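Local structure of agmatinase (Burkholderia thailandensis, 4DZ4) at residues A66-R74 with L133-I141; V51-A59 with Y101-H109. The protein probably hydrolyses agmatine to putrescine and urea, as a manganese-dependent agmatinase of the arginase family with two manganese ions in each subunit. All blocks are in the same frame, centred on the assembly; numbering follows the deposited sequence.

In the fold
Both interactions are buried and meet in one parallel sheet, where strands 131-136 and 49-54 are neighbours and strand 98-103 follows. Interaction 1 lies nearer the centre of the chain. It sets helix 69-76 on the sheet by apolar and backbone contacts, and the loop after its strand leads to His139 at the manganese site. Interaction 2 pairs two strands by a backbone ladder, then packs the loops beyond them. Both interactions also reach two neighbouring subunits. The two are joined directly. Leu135 N lies 2.8 Å from Ser52 O, and Asp138 N lies 2.7 Å from Leu56 O, both probable hydrogen bonds. Arg74 of interaction 1 also reaches interaction 2.

Interaction 1 (A66-R74 with L133-I141); sequences ARLGPSAVR and LTLGGDHYI. With MN (manganese (II) ion), chain P.
Ala66 and Gly137 make the polar link between 66-74 and 133-141. Gly137 N donates to Ala66 O at 2.8 Å, with an N-H...O angle of 147°. Ala66 O also accepts from Gly69 N. The two donors reach it from opposite faces of its carbonyl plane. One oxygen of the 3-10 segment 66-68 thus holds both Gly69 N, at the start of helix 69-76, and Gly137 N, in the loop after strand 131-136.

Close backbone packing surrounds this bond. Gly69 CA makes a CA-H...O contact with Gly136 O at 3.5 Å. The absence of a side chain on Gly69 allows this approach. Pro70 lays its ring beside the same carbonyl, with CD 3.2 Å from Gly136 O. The peptide bond before Gly137 is cis. Ala66 CB rests on the chain just beyond it, 3.8 Å from Asp138 N.

The apolar part centres on Leu135. Its CG is anti to the carbonyl carbon (chi1 -54°), and both methyls lie at Val73, with CD1 4.0 Å from Val73 CG1. Pro70 CB meets Leu135 CB at 4.3 Å. Arg74 adds its CG at the margin of this patch, while its guanidinium forms a salt bridge with Asp100.

Within 133-141, Asp138 OD1 accepts from Tyr140 N in an Asx turn. His139 ND1 binds manganese at 2.2 Å, and Asp163, Asp167 and Asp246 share the ion. The arrangement is that of the arginase fold: a helix packed on a parallel sheet, with a metal ligand just past a strand's C-terminal end.

Interaction 2 (V51-A59 with Y101-H109); sequences VSGVPLDLA and YGDCWFDAH
Two neighbouring parallel strands of the central arginase-fold sheet, 49-54 and 98-103, pair here, and the loops that leave them stay together. The short strand axes run 4.6 Å apart at 7°. Three backbone bonds form the ladder. Tyr101 N donates to Val51 O at 2.9 Å. Gly53 then bonds through both its polar atoms: its N donates to Gly102 O, and its O accepts from Cys104 N at 2.8 Å. The first and last of the three are nearly straight.

Gly53 lies against the Asp103 carboxylate. Asp103 CG is anti to the carbonyl carbon (chi1 -62°), and this brings OD1 to 3.1 Å from Gly53 CA. Gly53 has no side chain, and the oxygen lies close against its CA. The same OD1 forms a salt bridge with Arg74, while OD2 accepts from Gly31 N of a neighbouring subunit. The carboxylate is thus gripped from both within the chain and across the interface.

Past the strands the contact becomes apolar. Val54 CG2 touches Cys104 CB. Pro55, the centre of an inverse gamma turn, lies alongside Phe106 with the two side chains running opposite ways, and Pro55 CD is near Phe106 CE2. Leu56 lies roughly perpendicular to Phe106 and sets its CD1 against CZ. Ile114 of helix 114-126 also packs on Phe106. Farther out, Leu58 CD1 meets Ala108 CB at 4.0 Å, and Leu58 also packs on Leu58 of another subunit. At the edge of the Phe106 ring, near its plane, Pro55 O approaches CZ to 3.4 Å.

Interaction 1 (A66-R74 with L133-I141)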
loop_
_atom_site.group_PDB
_atom_site.type_symbol
_atom_site.label_atom_id
_atom_site.label_comp_id
_atom_site.label_asym_id
_atom_site.label_seq_id
_atom_site.Cartn_x
_atom_site.Cartn_y
_atom_site.Cartn_z
ATOM N N ALA B 66 3.582 -16.748 3.472
ATOM C CA ALA B 66 4.813 -17.066 4.207
ATOM C C ALA B 66 5.871 -17.725 3.358
ATOM O O ALA B 66 7.027 -17.811 3.778
ATOM C CB ALA B 66 4.507 -17.907 5.443
ATOM N N ARG B 67 5.517 -18.194 2.159
ATOM C CA ARG B 67 6.550 -18.762 1.284
ATOM C C ARG B 67 7.667 -17.748 0.950
ATOM O O ARG B 67 8.791 -18.134 0.677
ATOM C CB ARG B 67 5.929 -19.347 -0.006
ATOM C CG ARG B 67 5.341 -18.299 -0.945
ATOM C CD ARG B 67 4.875 -18.950 -2.277
ATOM N NE ARG B 67 3.782 -19.894 -2.008
ATOM C CZ ARG B 67 3.155 -20.616 -2.921
ATOM N NH1 ARG B 67 3.455 -20.482 -4.216
ATOM N NH2 ARG B 67 2.206 -21.467 -2.532
ATOM N N LEU B 68 7.337 -16.458 0.944
ATOM C CA LEU B 68 8.302 -15.426 0.661
ATOM C C LEU B 68 9.005 -14.894 1.928
ATOM O O LEU B 68 9.822 -13.978 1.868
ATOM C CB LEU B 68 7.593 -14.294 -0.081
ATOM C CG LEU B 68 7.184 -14.587 -1.535
ATOM C CD1 LEU B 68 6.228 -13.477 -1.971
ATOM C CD2 LEU B 68 8.402 -14.659 -2.448
ATOM N N GLY B 69 8.669 -15.466 3.070
ATOM C CA GLY B 69 9.244 -15.012 4.347
ATOM C C GLY B 69 10.780 -14.989 4.390
ATOM O O GLY B 69 11.370 -14.024 4.872
ATOM N N PRO B 70 11.440 -16.042 3.900
ATOM C CA PRO B 70 12.898 -16.021 4.050
ATOM C C PRO B 70 13.554 -14.867 3.311
ATOM O O PRO B 70 14.458 -14.215 3.853
ATOM C CB PRO B 70 13.326 -17.379 3.463
ATOM C CG PRO B 70 12.151 -18.266 3.771
ATOM C CD PRO B 70 10.955 -17.374 3.494
ATOM N N SER B 71 13.090 -14.590 2.085
ATOM C CA SER B 71 13.651 -13.467 1.327
ATOM C C SER B 71 13.372 -12.154 2.046
ATOM O O SER B 71 14.194 -11.243 2.018
ATOM C CB SER B 71 13.117 -13.444 -0.129
ATOM O OG SER B 71 11.714 -13.288 -0.168
ATOM N N ALA B 72 12.187 -12.047 2.656
ATOM C CA ALA B 72 11.806 -10.801 3.331
ATOM C C ALA B 72 12.694 -10.566 4.548
ATOM O O ALA B 72 13.118 -9.435 4.804
ATOM C CB ALA B 72 10.332 -10.828 3.736
ATOM N N VAL B 73 12.954 -11.619 5.307
ATOM C CA VAL B 73 13.792 -11.492 6.499
ATOM C C VAL B 73 15.252 -11.165 6.105
ATOM O O VAL B 73 15.878 -10.312 6.734
ATOM C CB VAL B 73 13.705 -12.748 7.387
ATOM C CG1 VAL B 73 14.664 -12.623 8.589
ATOM C CG2 VAL B 73 12.260 -12.908 7.879
ATOM N N ARG B 74 15.773 -11.815 5.061
ATOM C CA ARG B 74 17.082 -11.436 4.541
ATOM C C ARG B 74 17.176 -9.950 4.175
ATOM O O ARG B 74 18.109 -9.262 4.601
ATOM C CB ARG B 74 17.485 -12.308 3.345
ATOM C CG ARG B 74 17.782 -13.735 3.748
ATOM C CD ARG B 74 18.101 -14.539 2.506
ATOM N NE ARG B 74 18.495 -15.929 2.825
ATOM C CZ ARG B 74 17.780 -17.039 2.599
ATOM N NH1 ARG B 74 16.586 -17.023 1.976
ATOM N NH2 ARG B 74 18.309 -18.208 2.935
ATOM N N LEU B 133 19.718 -22.068 12.396
ATOM C CA LEU B 133 18.769 -20.960 12.580
ATOM C C LEU B 133 17.942 -20.875 11.288
ATOM O O LEU B 133 18.450 -20.465 10.236
ATOM C CB LEU B 133 19.567 -19.666 12.806
ATOM C CG LEU B 133 18.738 -18.401 13.023
ATOM C CD1 LEU B 133 17.656 -18.617 14.044
ATOM C CD2 LEU B 133 19.632 -17.211 13.415
ATOM N N THR B 134 16.687 -21.303 11.353
ATOM C CA THR B 134 15.911 -21.480 10.131
ATOM C C THR B 134 14.843 -20.386 10.003
ATOM O O THR B 134 14.196 -20.037 10.978
ATOM C CB THR B 134 15.293 -22.886 10.100
ATOM O OG1 THR B 134 16.337 -23.859 10.297
ATOM C CG2 THR B 134 14.640 -23.178 8.728
ATOM N N LEU B 135 14.705 -19.846 8.796
ATOM C CA LEU B 135 13.727 -18.772 8.521
ATOM C C LEU B 135 12.573 -19.406 7.761
ATOM O O LEU B 135 12.802 -20.029 6.719
ATOM C CB LEU B 135 14.373 -17.690 7.653
ATOM C CG LEU B 135 15.683 -17.100 8.193
ATOM C CD1 LEU B 135 16.284 -16.049 7.229
ATOM C CD2 LEU B 135 15.441 -16.520 9.590
ATOM N N GLY B 136 11.350 -19.233 8.272
ATOM C CA GLY B 136 10.167 -19.703 7.589
ATOM C C GLY B 136 9.594 -18.635 6.637
ATOM O O GLY B 136 10.078 -17.519 6.588
ATOM N N GLY B 137 8.519 -18.940 5.901
ATOM C CA GLY B 137 7.863 -20.244 5.924
ATOM C C GLY B 137 6.856 -20.340 7.069
ATOM O O GLY B 137 6.997 -19.710 8.134
ATOM N N ASP B 138 5.834 -21.149 6.844
ATOM C CA ASP B 138 4.803 -21.330 7.871
ATOM C C ASP B 138 5.264 -22.272 8.985
ATOM O O ASP B 138 6.309 -22.935 8.879
ATOM C CB ASP B 138 3.431 -21.682 7.251
ATOM C CG ASP B 138 3.328 -23.157 6.780
ATOM O OD1 ASP B 138 3.734 -24.074 7.540
ATOM O OD2 ASP B 138 2.769 -23.390 5.668
ATOM N N HIS B 139 4.525 -22.274 10.085
ATOM C CA HIS B 139 4.995 -22.977 11.290
ATOM C C HIS B 139 5.124 -24.475 11.152
ATOM O O HIS B 139 5.806 -25.123 11.962
ATOM C CB HIS B 139 4.114 -22.624 12.493
ATOM C CG HIS B 139 4.906 -22.432 13.779
ATOM N ND1 HIS B 139 4.447 -21.689 14.808
ATOM C CD2 HIS B 139 6.156 -22.908 14.161
ATOM C CE1 HIS B 139 5.359 -21.678 15.789
ATOM N NE2 HIS B 139 6.414 -22.426 15.398
ATOM N N TYR B 140 4.466 -25.057 10.144
ATOM C CA TYR B 140 4.571 -26.505 9.958
ATOM C C TYR B 140 6.042 -26.936 9.881
ATOM O O TYR B 140 6.395 -28.043 10.328
ATOM C CB TYR B 140 3.835 -26.965 8.695
ATOM C CG TYR B 140 4.039 -28.447 8.466
ATOM C CD1 TYR B 140 3.237 -29.380 9.109
ATOM C CD2 TYR B 140 5.077 -28.907 7.636
ATOM C CE1 TYR B 140 3.446 -30.746 8.928
ATOM C CE2 TYR B 140 5.303 -30.265 7.454
ATOM C CZ TYR B 140 4.466 -31.175 8.094
ATOM O OH TYR B 140 4.667 -32.535 7.924
ATOM N N ILE B 141 6.900 -26.074 9.323
ATOM C CA ILE B 141 8.315 -26.486 9.117
ATOM C C ILE B 141 8.993 -26.953 10.405
ATOM O O ILE B 141 9.921 -27.780 10.370
ATOM C CB ILE B 141 9.169 -25.390 8.419
ATOM C CG1 ILE B 141 9.477 -24.207 9.371
ATOM C CG2 ILE B 141 8.493 -24.953 7.095
ATOM C CD1 ILE B 141 10.467 -23.179 8.811
HETATM MN MN MN P . 2.356 -21.086 15.026
HETATM O O HOH W 1 0.580 -20.318 14.807
#

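Interaction 2 (V51-A59 with Y101-H109)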
loop_
_atom_site.group_PDB
_atom_site.type_symbol
_atom_site.label_atom_id
_atom_site.label_comp_id
_atom_site.label_asym_id
_atom_site.label_seq_id
_atom_site.Cartn_x
_atom_site.Cartn_y
_atom_site.Cartn_z
ATOM N N VAL B 51 22.305 -20.418 8.720
ATOM C CA VAL B 51 20.998 -19.798 8.457
ATOM C C VAL B 51 20.481 -20.379 7.137
ATOM O O VAL B 51 21.237 -20.412 6.148
ATOM C CB VAL B 51 21.114 -18.254 8.333
ATOM C CG1 VAL B 51 19.736 -17.625 8.064
ATOM C CG2 VAL B 51 21.670 -17.683 9.631
ATOM N N SER B 52 19.211 -20.802 7.090
ATOM C CA SER B 52 18.657 -21.277 5.827
ATOM C C SER B 52 17.183 -20.943 5.824
ATOM O O SER B 52 16.614 -20.681 6.893
ATOM C CB SER B 52 18.880 -22.790 5.636
ATOM O OG SER B 52 18.087 -23.560 6.536
ATOM N N GLY B 53 16.588 -20.939 4.643
ATOM C CA GLY B 53 15.146 -20.670 4.530
ATOM C C GLY B 53 14.377 -21.946 4.177
ATOM O O GLY B 53 14.891 -22.835 3.479
ATOM N N VAL B 54 13.133 -22.034 4.645
ATOM C CA VAL B 54 12.212 -23.088 4.187
ATOM C C VAL B 54 10.952 -22.362 3.723
ATOM O O VAL B 54 10.157 -21.929 4.552
ATOM C CB VAL B 54 11.853 -24.139 5.289
ATOM C CG1 VAL B 54 10.951 -25.207 4.689
ATOM C CG2 VAL B 54 13.113 -24.820 5.839
ATOM N N PRO B 55 10.790 -22.183 2.400
ATOM C CA PRO B 55 9.777 -21.229 1.878
ATOM C C PRO B 55 8.421 -21.904 1.659
ATOM O O PRO B 55 7.921 -21.995 0.530
ATOM C CB PRO B 55 10.383 -20.798 0.540
ATOM C CG PRO B 55 11.127 -22.022 0.083
ATOM C CD PRO B 55 11.772 -22.557 1.355
ATOM N N LEU B 56 7.830 -22.353 2.754
ATOM C CA LEU B 56 6.572 -23.120 2.704
ATOM C C LEU B 56 5.392 -22.269 3.143
ATOM O O LEU B 56 5.469 -21.590 4.180
ATOM C CB LEU B 56 6.685 -24.290 3.667
ATOM C CG LEU B 56 5.477 -25.222 3.786
ATOM C CD1 LEU B 56 5.217 -25.996 2.476
ATOM C CD2 LEU B 56 5.641 -26.211 4.951
ATOM N N ASP B 57 4.275 -22.313 2.422
ATOM C CA ASP B 57 3.028 -21.796 3.022
ATOM C C ASP B 57 1.819 -22.678 2.702
ATOM O O ASP B 57 0.668 -22.282 2.894
ATOM C CB ASP B 57 2.749 -20.298 2.717
ATOM C CG ASP B 57 2.583 -20.012 1.233
ATOM O OD1 ASP B 57 2.459 -20.958 0.457
ATOM O OD2 ASP B 57 2.602 -18.814 0.877
ATOM N N LEU B 58 2.093 -23.901 2.269
ATOM C CA LEU B 58 1.010 -24.848 1.938
ATOM C C LEU B 58 0.224 -25.332 3.152
ATOM O O LEU B 58 -0.880 -25.849 3.020
ATOM C CB LEU B 58 1.568 -26.061 1.150
ATOM C CG LEU B 58 2.346 -25.688 -0.113
ATOM C CD1 LEU B 58 2.931 -26.931 -0.774
ATOM C CD2 LEU B 58 1.450 -24.941 -1.110
ATOM N N ALA B 59 0.788 -25.172 4.349
ATOM C CA ALA B 59 0.146 -25.705 5.565
ATOM C C ALA B 59 -0.688 -24.626 6.275
ATOM O O ALA B 59 -1.304 -24.885 7.312
ATOM C CB ALA B 59 1.195 -26.267 6.521
ATOM N N TYR B 101 23.049 -20.597 3.898
ATOM C CA TYR B 101 23.028 -21.811 3.089
ATOM C C TYR B 101 22.151 -21.610 1.848
ATOM O O TYR B 101 22.208 -22.397 0.899
ATOM C CB TYR B 101 22.429 -22.909 3.983
ATOM C CG TYR B 101 22.277 -24.330 3.403
ATOM C CD1 TYR B 101 23.167 -25.335 3.720
ATOM C CD2 TYR B 101 21.191 -24.647 2.578
ATOM C CE1 TYR B 101 22.994 -26.635 3.206
ATOM C CE2 TYR B 101 21.025 -25.915 2.040
ATOM C CZ TYR B 101 21.910 -26.906 2.366
ATOM O OH TYR B 101 21.713 -28.180 1.812
ATOM N N GLY B 102 21.341 -20.560 1.851
ATOM C CA GLY B 102 20.243 -20.469 0.888
ATOM C C GLY B 102 19.008 -21.191 1.432
ATOM O O GLY B 102 18.734 -21.178 2.638
ATOM N N ASP B 103 18.270 -21.862 0.553
ATOM C CA ASP B 103 16.994 -22.452 0.964
ATOM C C ASP B 103 16.879 -23.960 0.771
ATOM O O ASP B 103 17.584 -24.565 -0.049
ATOM C CB ASP B 103 15.843 -21.783 0.186
ATOM C CG ASP B 103 15.725 -20.296 0.471
ATOM O OD1 ASP B 103 15.929 -19.868 1.638
ATOM O OD2 ASP B 103 15.442 -19.526 -0.475
ATOM N N CYS B 104 15.968 -24.549 1.541
ATOM C CA CYS B 104 15.561 -25.938 1.344
ATOM C C CYS B 104 14.681 -25.984 0.109
ATOM O O CYS B 104 13.585 -25.450 0.128
ATOM C CB CYS B 104 14.792 -26.448 2.562
ATOM S SG CYS B 104 14.267 -28.183 2.395
ATOM N N TRP B 105 15.163 -26.615 -0.962
ATOM C CA TRP B 105 14.329 -26.884 -2.125
ATOM C C TRP B 105 13.327 -27.978 -1.842
ATOM O O TRP B 105 13.607 -28.954 -1.123
ATOM C CB TRP B 105 15.191 -27.239 -3.349
ATOM C CG TRP B 105 14.336 -27.392 -4.582
ATOM C CD1 TRP B 105 13.893 -26.377 -5.447
ATOM C CD2 TRP B 105 13.711 -28.618 -5.066
ATOM N NE1 TRP B 105 13.090 -26.901 -6.437
ATOM C CE2 TRP B 105 12.920 -28.243 -6.251
ATOM C CE3 TRP B 105 13.722 -29.949 -4.647
ATOM C CZ2 TRP B 105 12.198 -29.190 -6.986
ATOM C CZ3 TRP B 105 12.984 -30.886 -5.384
ATOM C CH2 TRP B 105 12.243 -30.512 -6.528
ATOM N N PHE B 106 12.118 -27.825 -2.375
ATOM C CA PHE B 106 11.150 -28.923 -2.336
ATOM C C PHE B 106 10.214 -28.800 -3.529
ATOM O O PHE B 106 10.091 -27.728 -4.125
ATOM C CB PHE B 106 10.365 -28.979 -1.019
ATOM C CG PHE B 106 9.617 -27.708 -0.706
ATOM C CD1 PHE B 106 8.377 -27.473 -1.288
ATOM C CD2 PHE B 106 10.146 -26.768 0.167
ATOM C CE1 PHE B 106 7.683 -26.292 -1.015
ATOM C CE2 PHE B 106 9.466 -25.603 0.451
ATOM C CZ PHE B 106 8.242 -25.347 -0.157
ATOM N N ASP B 107 9.572 -29.913 -3.858
ATOM C CA ASP B 107 8.641 -29.982 -4.969
ATOM C C ASP B 107 7.230 -29.795 -4.407
ATOM O O ASP B 107 6.613 -30.750 -3.913
ATOM C CB ASP B 107 8.795 -31.351 -5.621
ATOM C CG ASP B 107 7.874 -31.544 -6.801
ATOM O OD1 ASP B 107 7.133 -30.602 -7.158
ATOM O OD2 ASP B 107 7.911 -32.669 -7.356
ATOM N N ALA B 108 6.752 -28.542 -4.445
ATOM C CA ALA B 108 5.445 -28.175 -3.913
ATOM C C ALA B 108 4.324 -28.960 -4.559
ATOM O O ALA B 108 3.264 -29.151 -3.955
ATOM C CB ALA B 108 5.192 -26.677 -4.118
ATOM N N HIS B 109 4.546 -29.433 -5.778
ATOM C CA HIS B 109 3.499 -30.081 -6.550
ATOM C C HIS B 109 3.340 -31.533 -6.183
ATOM O O HIS B 109 2.388 -32.177 -6.629
ATOM C CB HIS B 109 3.674 -29.782 -8.056
ATOM C CG HIS B 109 4.025 -28.326 -8.306
ATOM N ND1 HIS B 109 3.144 -27.315 -8.078
ATOM C CD2 HIS B 109 5.243 -27.715 -8.648
ATOM C CE1 HIS B 109 3.752 -26.120 -8.289
ATOM N NE2 HIS B 109 5.035 -26.364 -8.648
#